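Local coordinates for uncharacterized protein (Shewanella loihica PV-4, PDB 2Q3L) that is of unknown function but adopts a SpoIIAA-like fold of the STAS clan and may associate with membranes and bind a ligand, at residues I9-E14 against P40-A45; E36-L41 against L75-K80; R102-N105 against E111-F114. All coordinates share one frame; numbering follows the deposited sequence. Where two conformers were deposited one is given.

Interaction 1 of 3, residues I9-E14 against P40-A45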
loop_
_atom_site.group_PDB
_atom_site.type_symbol
_atom_site.label_atom_id
_atom_site.label_comp_id
_atom_site.label_asym_id
_atom_site.label_seq_id
_atom_site.Cartn_x
_atom_site.Cartn_y
_atom_site.Cartn_z
ATOM N N ILE A 9 6.452 9.823 2.834
ATOM C CA ILE A 9 6.728 10.575 4.051
ATOM C C ILE A 9 8.077 11.207 3.866
ATOM O O ILE A 9 9.028 10.522 3.523
ATOM C CB ILE A 9 6.771 9.699 5.304
ATOM C CG1 ILE A 9 5.550 8.782 5.350
ATOM C CG2 ILE A 9 6.853 10.545 6.534
ATOM C CD1 ILE A 9 5.564 7.761 6.482
ATOM N N ALA A 10 8.131 12.534 4.020
ATOM C CA ALA A 10 9.382 13.276 4.039
ATOM C C ALA A 10 9.681 13.457 5.523
ATOM O O ALA A 10 8.784 13.815 6.271
ATOM C CB ALA A 10 9.219 14.671 3.389
ATOM N N ILE A 11 10.918 13.187 5.929
ATOM C CA ILE A 11 11.376 13.398 7.301
ATOM C C ILE A 11 12.649 14.248 7.282
ATOM O O ILE A 11 13.540 14.035 6.456
ATOM C CB ILE A 11 11.598 12.079 8.083
ATOM C CG1 ILE A 11 11.987 12.362 9.528
ATOM C CG2 ILE A 11 12.637 11.172 7.442
ATOM C CD1 ILE A 11 11.930 11.152 10.393
ATOM N N GLY A 12 12.724 15.240 8.156
ATOM C CA GLY A 12 13.922 16.036 8.252
ATOM C C GLY A 12 14.017 16.699 9.608
ATOM O O GLY A 12 13.079 16.644 10.375
ATOM N N ILE A 13 15.156 17.316 9.893
ATOM C CA ILE A 13 15.345 18.044 11.117
ATOM C C ILE A 13 15.421 19.495 10.687
ATOM O O ILE A 13 16.222 19.826 9.828
ATOM C CB ILE A 13 16.509 17.521 11.938
ATOM C CG1 ILE A 13 16.120 16.103 12.412
ATOM C CG2 ILE A 13 16.759 18.469 13.128
ATOM C CD1 ILE A 13 17.259 15.313 13.031
ATOM N N GLU A 14 14.493 20.310 11.211
ATOM C CA GLU A 14 14.362 21.726 10.872
ATOM C C GLU A 14 14.700 22.613 12.082
ATOM O O GLU A 14 14.828 22.148 13.215
ATOM C CB GLU A 14 12.939 22.056 10.320
ATOM C CG GLU A 14 12.609 21.467 8.910
ATOM C CD GLU A 14 11.365 22.074 8.175
ATOM O OE1 GLU A 14 10.348 22.496 8.780
ATOM O OE2 GLU A 14 11.403 22.094 6.931
ATOM N N PRO A 40 14.669 4.065 9.397
ATOM C CA PRO A 40 16.079 4.256 9.741
ATOM C C PRO A 40 16.441 5.711 10.051
ATOM O O PRO A 40 17.211 5.943 10.972
ATOM C CB PRO A 40 16.808 3.773 8.501
ATOM C CG PRO A 40 15.836 2.876 7.801
ATOM C CD PRO A 40 14.500 3.422 8.082
ATOM N N LEU A 41 15.874 6.675 9.330
ATOM C CA LEU A 41 16.108 8.097 9.638
ATOM C C LEU A 41 15.521 8.474 10.984
ATOM O O LEU A 41 16.113 9.223 11.756
ATOM C CB LEU A 41 15.511 8.981 8.548
ATOM C CG LEU A 41 16.410 8.811 7.311
ATOM C CD1 LEU A 41 15.607 8.777 6.017
ATOM C CD2 LEU A 41 17.533 9.831 7.293
ATOM N N LEU A 42 14.333 7.959 11.258
ATOM C CA LEU A 42 13.727 8.207 12.551
ATOM C C LEU A 42 14.605 7.608 13.631
ATOM O O LEU A 42 14.897 8.281 14.614
ATOM C CB LEU A 42 12.343 7.627 12.627
ATOM C CG LEU A 42 11.580 7.728 13.927
ATOM C CD1 LEU A 42 11.352 9.203 14.283
ATOM C CD2 LEU A 42 10.283 7.005 13.748
ATOM N N GLU A 43 15.007 6.346 13.487
ATOM C CA GLU A 43 15.882 5.736 14.488
ATOM C C GLU A 43 17.229 6.530 14.680
ATOM O O GLU A 43 17.737 6.655 15.796
ATOM C CB GLU A 43 16.138 4.296 14.105
ATOM C CG GLU A 43 14.919 3.406 14.337
ATOM C CD GLU A 43 15.098 2.011 13.742
ATOM O OE1 GLU A 43 16.171 1.749 13.170
ATOM O OE2 GLU A 43 14.171 1.179 13.831
ATOM N N SER A 44 17.760 7.085 13.586
ATOM C CA SER A 44 18.946 7.918 13.628
ATOM C C SER A 44 18.663 9.216 14.460
ATOM O O SER A 44 19.369 9.518 15.413
ATOM C CB SER A 44 19.410 8.220 12.196
ATOM O OG SER A 44 20.481 9.121 12.196
ATOM N N ALA A 45 17.585 9.921 14.135
ATOM C CA ALA A 45 17.146 11.116 14.857
ATOM C C ALA A 45 16.988 10.938 16.347
ATOM O O ALA A 45 17.318 11.830 17.088
ATOM C CB ALA A 45 15.810 11.631 14.276
#
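Ile11 reaches from strand 9-14 to two successive residues of helix segment 40-45, and the closest packing of the contact is there. Its methyl CG2 lies 3.8 Å from Leu41 CB and 4.1 Å from Leu41 CD1, the two side chains meeting at a slant. The other branch runs anti to the backbone N (chi1 -176°) and on in an extended line, which carries CD1 over the helix backbone, 4.1 Å from Leu42 CA and 4.2 Å from Leu42 CB. Phe24 also touches Ile11, while the buried Leu42 packs on Leu22 and His81 as well. Replacing Ile11 with an alanine would probably leave Leu41 CB and the backbone at Leu42 without their apolar cover and open a gap between strand and helix.

Two residues on, the contact is thinner. Ile13 CD1 meets Ala45 CB at 4.1 Å, a single pair of methyl groups, and Ile13 itself lies at the surface, as does Leu41 on the helix. All of these contacts are apolar, and Ile13 lies against the last turn of the helix at Ala45. Strand and helix segments run nearly parallel, their axes 9.2 Å apart and 20° from one another. The strand also bonds in antiparallel fashion to strand 19-30, and the second subunit makes backbone hydrogen bonds with Ile9. A helix laid along the face of the strand outermost in this chain's mixed sheet is the alpha/beta layering of the SpoIIAA-like fold.

Interaction 2 of 3, residues E36-L41 against L75-K80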
loop_
_atom_site.group_PDB
_atom_site.type_symbol
_atom_site.label_atom_id
_atom_site.label_comp_id
_atom_site.label_asym_id
_atom_site.label_seq_id
_atom_site.Cartn_x
_atom_site.Cartn_y
_atom_site.Cartn_z
ATOM N N GLU A 36 8.872 1.864 5.970
ATOM C CA GLU A 36 10.173 1.268 5.888
ATOM C C GLU A 36 11.270 2.229 5.453
ATOM O O GLU A 36 12.337 2.160 5.993
ATOM C CB GLU A 36 10.174 0.081 4.910
ATOM C CG GLU A 36 9.621 -1.152 5.485
ATOM C CD GLU A 36 9.846 -2.329 4.563
ATOM O OE1 GLU A 36 9.703 -2.146 3.329
ATOM O OE2 GLU A 36 10.162 -3.433 5.082
ATOM N N GLN A 37 11.026 3.065 4.442
ATOM C CA GLN A 37 12.012 4.047 3.993
ATOM C C GLN A 37 12.343 5.089 5.063
ATOM O O GLN A 37 13.467 5.563 5.181
ATOM C CB GLN A 37 11.515 4.840 2.792
ATOM C CG GLN A 37 11.482 4.125 1.457
ATOM C CD GLN A 37 10.854 5.014 0.343
ATOM O OE1 GLN A 37 11.012 6.256 0.324
ATOM N NE2 GLN A 37 10.124 4.368 -0.570
HETATM N N MSE A 38 11.350 5.440 5.841
HETATM C CA MSE A 38 11.482 6.505 6.845
HETATM C C MSE A 38 12.054 6.058 8.201
HETATM O O MSE A 38 12.542 6.886 8.990
HETATM C CB MSE A 38 10.068 7.134 7.003
HETATM C CG MSE A 38 9.939 8.281 8.006
HETATM SE SE MSE A 38 9.511 7.576 9.786
HETATM C CE MSE A 38 7.572 7.605 9.787
ATOM N N THR A 39 11.923 4.765 8.498
ATOM C CA THR A 39 12.223 4.262 9.831
ATOM C C THR A 39 13.691 4.409 10.271
ATOM O O THR A 39 13.918 4.818 11.404
ATOM C CB THR A 39 11.657 2.848 10.045
ATOM O OG1 THR A 39 10.218 2.914 9.949
ATOM C CG2 THR A 39 12.042 2.298 11.411
ATOM N N PRO A 40 14.669 4.065 9.397
ATOM C CA PRO A 40 16.079 4.256 9.741
ATOM C C PRO A 40 16.441 5.711 10.051
ATOM O O PRO A 40 17.211 5.943 10.972
ATOM C CB PRO A 40 16.808 3.773 8.501
ATOM C CG PRO A 40 15.836 2.876 7.801
ATOM C CD PRO A 40 14.500 3.422 8.082
ATOM N N LEU A 41 15.874 6.675 9.330
ATOM C CA LEU A 41 16.108 8.097 9.638
ATOM C C LEU A 41 15.521 8.474 10.984
ATOM O O LEU A 41 16.113 9.223 11.756
ATOM C CB LEU A 41 15.511 8.981 8.548
ATOM C CG LEU A 41 16.410 8.811 7.311
ATOM C CD1 LEU A 41 15.607 8.777 6.017
ATOM C CD2 LEU A 41 17.533 9.831 7.293
ATOM N N LEU A 75 1.463 2.593 14.392
ATOM C CA LEU A 75 1.224 2.284 15.798
ATOM C C LEU A 75 2.464 1.695 16.458
ATOM O O LEU A 75 2.767 2.005 17.613
ATOM C CB LEU A 75 0.025 1.358 15.953
ATOM C CG LEU A 75 -0.365 0.879 17.347
ATOM C CD1 LEU A 75 -0.588 2.082 18.271
ATOM C CD2 LEU A 75 -1.605 0.031 17.207
ATOM N N LYS A 76 3.162 0.840 15.722
ATOM C CA LYS A 76 4.433 0.225 16.183
ATOM C C LYS A 76 5.486 1.291 16.473
ATOM O O LYS A 76 6.171 1.228 17.486
ATOM C CB LYS A 76 4.924 -0.740 15.144
ATOM C CG LYS A 76 6.339 -1.194 15.330
ATOM C CD LYS A 76 6.695 -2.280 14.319
ATOM C CE LYS A 76 8.057 -2.964 14.722
ATOM N NZ LYS A 76 8.372 -4.377 14.225
ATOM N N LEU A 77 5.606 2.285 15.588
ATOM C CA LEU A 77 6.509 3.391 15.826
ATOM C C LEU A 77 6.048 4.193 17.044
ATOM O O LEU A 77 6.875 4.556 17.856
ATOM C CB LEU A 77 6.688 4.287 14.580
ATOM C CG LEU A 77 7.422 3.589 13.432
ATOM C CD1 LEU A 77 7.558 4.488 12.244
ATOM C CD2 LEU A 77 8.774 3.070 13.855
ATOM N N GLY A 78 4.752 4.422 17.229
ATOM C CA GLY A 78 4.288 5.140 18.434
ATOM C C GLY A 78 4.582 4.425 19.756
ATOM O O GLY A 78 5.000 5.044 20.760
ATOM N N LEU A 79 4.385 3.110 19.762
ATOM C CA LEU A 79 4.641 2.296 20.933
ATOM C C LEU A 79 6.118 2.277 21.249
ATOM O O LEU A 79 6.519 2.262 22.445
ATOM C CB LEU A 79 4.126 0.887 20.707
ATOM C CG LEU A 79 2.604 0.744 20.773
ATOM C CD1 LEU A 79 2.198 -0.565 20.146
ATOM C CD2 LEU A 79 2.130 0.829 22.213
ATOM N N LYS A 80 6.925 2.331 20.191
ATOM C CA LYS A 80 8.405 2.265 20.347
ATOM C C LYS A 80 9.076 3.566 20.659
ATOM O O LYS A 80 10.017 3.565 21.441
ATOM C CB LYS A 80 9.043 1.706 19.115
ATOM C CG LYS A 80 8.596 0.217 18.940
ATOM C CD LYS A 80 9.336 -0.403 17.785
ATOM C CE LYS A 80 9.305 -1.891 17.846
ATOM N NZ LYS A 80 10.086 -2.409 16.722
#
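Helix segments 36-41 and 75-80 come nearest at Thr39 and Leu77, whose CA atoms stand 8.3 Å apart with both side chains pointing into the space between. The first helix is kinked here: the N of Pro40, which as a proline carries no hydrogen, and the N of Leu41 make no bond to the preceding turn. The second keeps regular bonds, such as Leu79 N to Leu75 O.

From Leu77 both methyl groups reach the opposite helix. CD1 sits 3.8 Å from Thr39 OG1 and 4.0 Å from the CE methyl of Met38, a selenomethionine, while CD2 lies 4.2 Å from Thr39 CG2, so the two methyls of the leucine each face one branch of the threonine. Met38 arrives by a folded path: its CG is anti to the backbone N, but the chain bends at chi2 (-89°) and chi3 (-91°), bringing CE round to Leu77 although its CB does not point that way. The two side chains then pass each other in opposite directions. Tyr35 adds a further contact to Leu77.

The hydroxyl of Thr39 faces a leucine methyl with which it can form no hydrogen bond; it is instead bonded to the carbonyl of Tyr35, one turn earlier in its own helix. Between these two segments the contact is therefore van der Waals in character, with the Thr39 hydroxyl satisfied within its own helix.

Interaction 3 of 3, residues R102-N105 against E111-F114. With NA (sodium ion), chain C.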
loop_
_atom_site.group_PDB
_atom_site.type_symbol
_atom_site.label_atom_id
_atom_site.label_comp_id
_atom_site.label_asym_id
_atom_site.label_seq_id
_atom_site.Cartn_x
_atom_site.Cartn_y
_atom_site.Cartn_z
ATOM N N ARG A 102 -7.128 15.411 18.624
ATOM C CA ARG A 102 -7.587 15.373 20.010
ATOM C C ARG A 102 -7.751 13.933 20.486
ATOM O O ARG A 102 -7.421 13.605 21.631
ATOM C CB ARG A 102 -8.873 16.183 20.181
ATOM C CG ARG A 102 -8.585 17.676 20.035
ATOM C CD ARG A 102 -9.739 18.621 20.488
ATOM N NE ARG A 102 -10.823 18.742 19.518
ATOM C CZ ARG A 102 -12.042 18.201 19.612
ATOM N NH1 ARG A 102 -12.405 17.459 20.661
ATOM N NH2 ARG A 102 -12.925 18.410 18.633
ATOM N N VAL A 103 -8.239 13.070 19.609
ATOM C CA VAL A 103 -8.306 11.648 19.910
ATOM C C VAL A 103 -6.884 11.107 20.064
ATOM O O VAL A 103 -6.565 10.436 21.064
ATOM C CB VAL A 103 -9.064 10.896 18.825
ATOM C CG1 VAL A 103 -8.924 9.403 18.994
ATOM C CG2 VAL A 103 -10.521 11.289 18.843
ATOM N N ALA A 104 -5.989 11.395 19.115
ATOM C CA ALA A 104 -4.600 10.924 19.283
ATOM C C ALA A 104 -3.969 11.423 20.595
ATOM O O ALA A 104 -3.154 10.718 21.218
ATOM C CB ALA A 104 -3.755 11.409 18.172
ATOM N N ASN A 105 -4.303 12.663 20.981
ATOM C CA ASN A 105 -3.711 13.270 22.167
ATOM C C ASN A 105 -4.195 12.510 23.421
ATOM O O ASN A 105 -3.489 12.420 24.406
ATOM C CB ASN A 105 -4.073 14.748 22.277
ATOM C CG ASN A 105 -3.271 15.482 23.361
ATOM O OD1 ASN A 105 -2.084 15.261 23.562
ATOM N ND2 ASN A 105 -3.927 16.314 24.076
ATOM N N GLU A 111 2.245 15.716 24.184
ATOM C CA GLU A 111 1.096 16.590 23.974
ATOM C C GLU A 111 0.978 16.844 22.484
ATOM O O GLU A 111 1.869 17.389 21.883
ATOM C CB GLU A 111 1.254 17.913 24.800
ATOM C CG GLU A 111 -0.065 18.556 25.223
ATOM C CD GLU A 111 -0.907 17.649 26.155
ATOM O OE1 GLU A 111 -0.327 17.062 27.101
ATOM O OE2 GLU A 111 -2.140 17.533 25.955
ATOM N N PHE A 112 -0.115 16.399 21.898
ATOM C CA PHE A 112 -0.451 16.610 20.493
ATOM C C PHE A 112 -1.417 17.797 20.423
ATOM O O PHE A 112 -2.403 17.812 21.143
ATOM C CB PHE A 112 -1.183 15.394 19.925
ATOM C CG PHE A 112 -0.279 14.265 19.500
ATOM C CD1 PHE A 112 0.522 13.608 20.431
ATOM C CD2 PHE A 112 -0.255 13.861 18.193
ATOM C CE1 PHE A 112 1.350 12.595 20.065
ATOM C CE2 PHE A 112 0.560 12.816 17.806
ATOM C CZ PHE A 112 1.385 12.197 18.744
ATOM N N LYS A 113 -1.147 18.757 19.539
ATOM C CA LYS A 113 -2.034 19.919 19.335
ATOM C C LYS A 113 -2.115 20.183 17.824
ATOM O O LYS A 113 -1.108 20.072 17.109
ATOM C CB LYS A 113 -1.527 21.158 20.103
ATOM C CG LYS A 113 -2.539 22.385 20.100
ATOM C CD LYS A 113 -1.966 23.491 20.976
ATOM C CE LYS A 113 -2.703 24.824 20.806
ATOM N NZ LYS A 113 -4.171 24.687 20.947
ATOM N N PHE A 114 -3.318 20.505 17.367
ATOM C CA PHE A 114 -3.626 20.765 15.946
ATOM C C PHE A 114 -3.535 22.255 15.554
ATOM O O PHE A 114 -4.006 23.109 16.284
ATOM C CB PHE A 114 -5.058 20.273 15.655
ATOM C CG PHE A 114 -5.524 20.487 14.213
ATOM C CD1 PHE A 114 -5.216 19.558 13.213
ATOM C CD2 PHE A 114 -6.285 21.589 13.869
ATOM C CE1 PHE A 114 -5.659 19.729 11.894
ATOM C CE2 PHE A 114 -6.739 21.770 12.545
ATOM C CZ PHE A 114 -6.425 20.825 11.562
HETATM NA NA NA C . -1.071 13.064 24.366
HETATM O O HOH W 1 -1.524 14.065 26.556
#
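A chi1 of -170° turns the Asn105 amide away from its own backbone N, out from the last turn of helix 95-107 toward strand 111-114, while a bend at chi2 of Glu111 brings its carboxylate back to meet it. The two groups cross with their planes nearly perpendicular (82°). Asn105 ND2 donates to Glu111 OE2 over 2.9 Å; the acceptor lies in the amide plane, but the nitrogen sits above the carboxylate plane. The backbone N of Phe112 gives a nearly straight bond, 2.8 Å long with an angle of 168°, to Asn105 OD1, approaching from well above the plane of that carbonyl. The same OD1 binds the sodium ion at 2.5 Å, and so does the backbone O of Asn105: one residue holds the metal through two oxygens. Thr108 and Gly110 supply further backbone ligands from the turn that leads from helix 95-107 into strand 111-115, the last step of the beta-alpha-beta unit begun by strand 85-91. A water also binds the ion and donates a long bond of 3.3 Å to Glu111 OE1. The nearby cation would probably help hold the Glu111 carboxylate in its charged form. Ala104 CB rests obliquely against the Phe112 ring, 4.3 Å from CD2, and the ring also packs on Val88 of the parallel strand 85-91.

How the interactions relate
Interactions 1 and 2 form one continuous patch, their centres about 10 Å apart. They share Pro40 and Leu41 on helix 32-45, which is thereby set against strand 7-16 and against helix 68-81; Ile9 and Ile11 touch Met38, and Leu42 touches Leu77, across the join. Interaction 3 comes later in the chain, with its centre about 21 Å from that of interaction 1 and 19 Å from that of interaction 2, and touches neither. Interactions 1 and 3 nevertheless reach the same five-stranded mixed sheet at the two strands outermost within this chain, 7-16 and 111-115. Apolar packing of helix 32-45 thus lies at one end of the sheet, and the sodium-binding turn at the other.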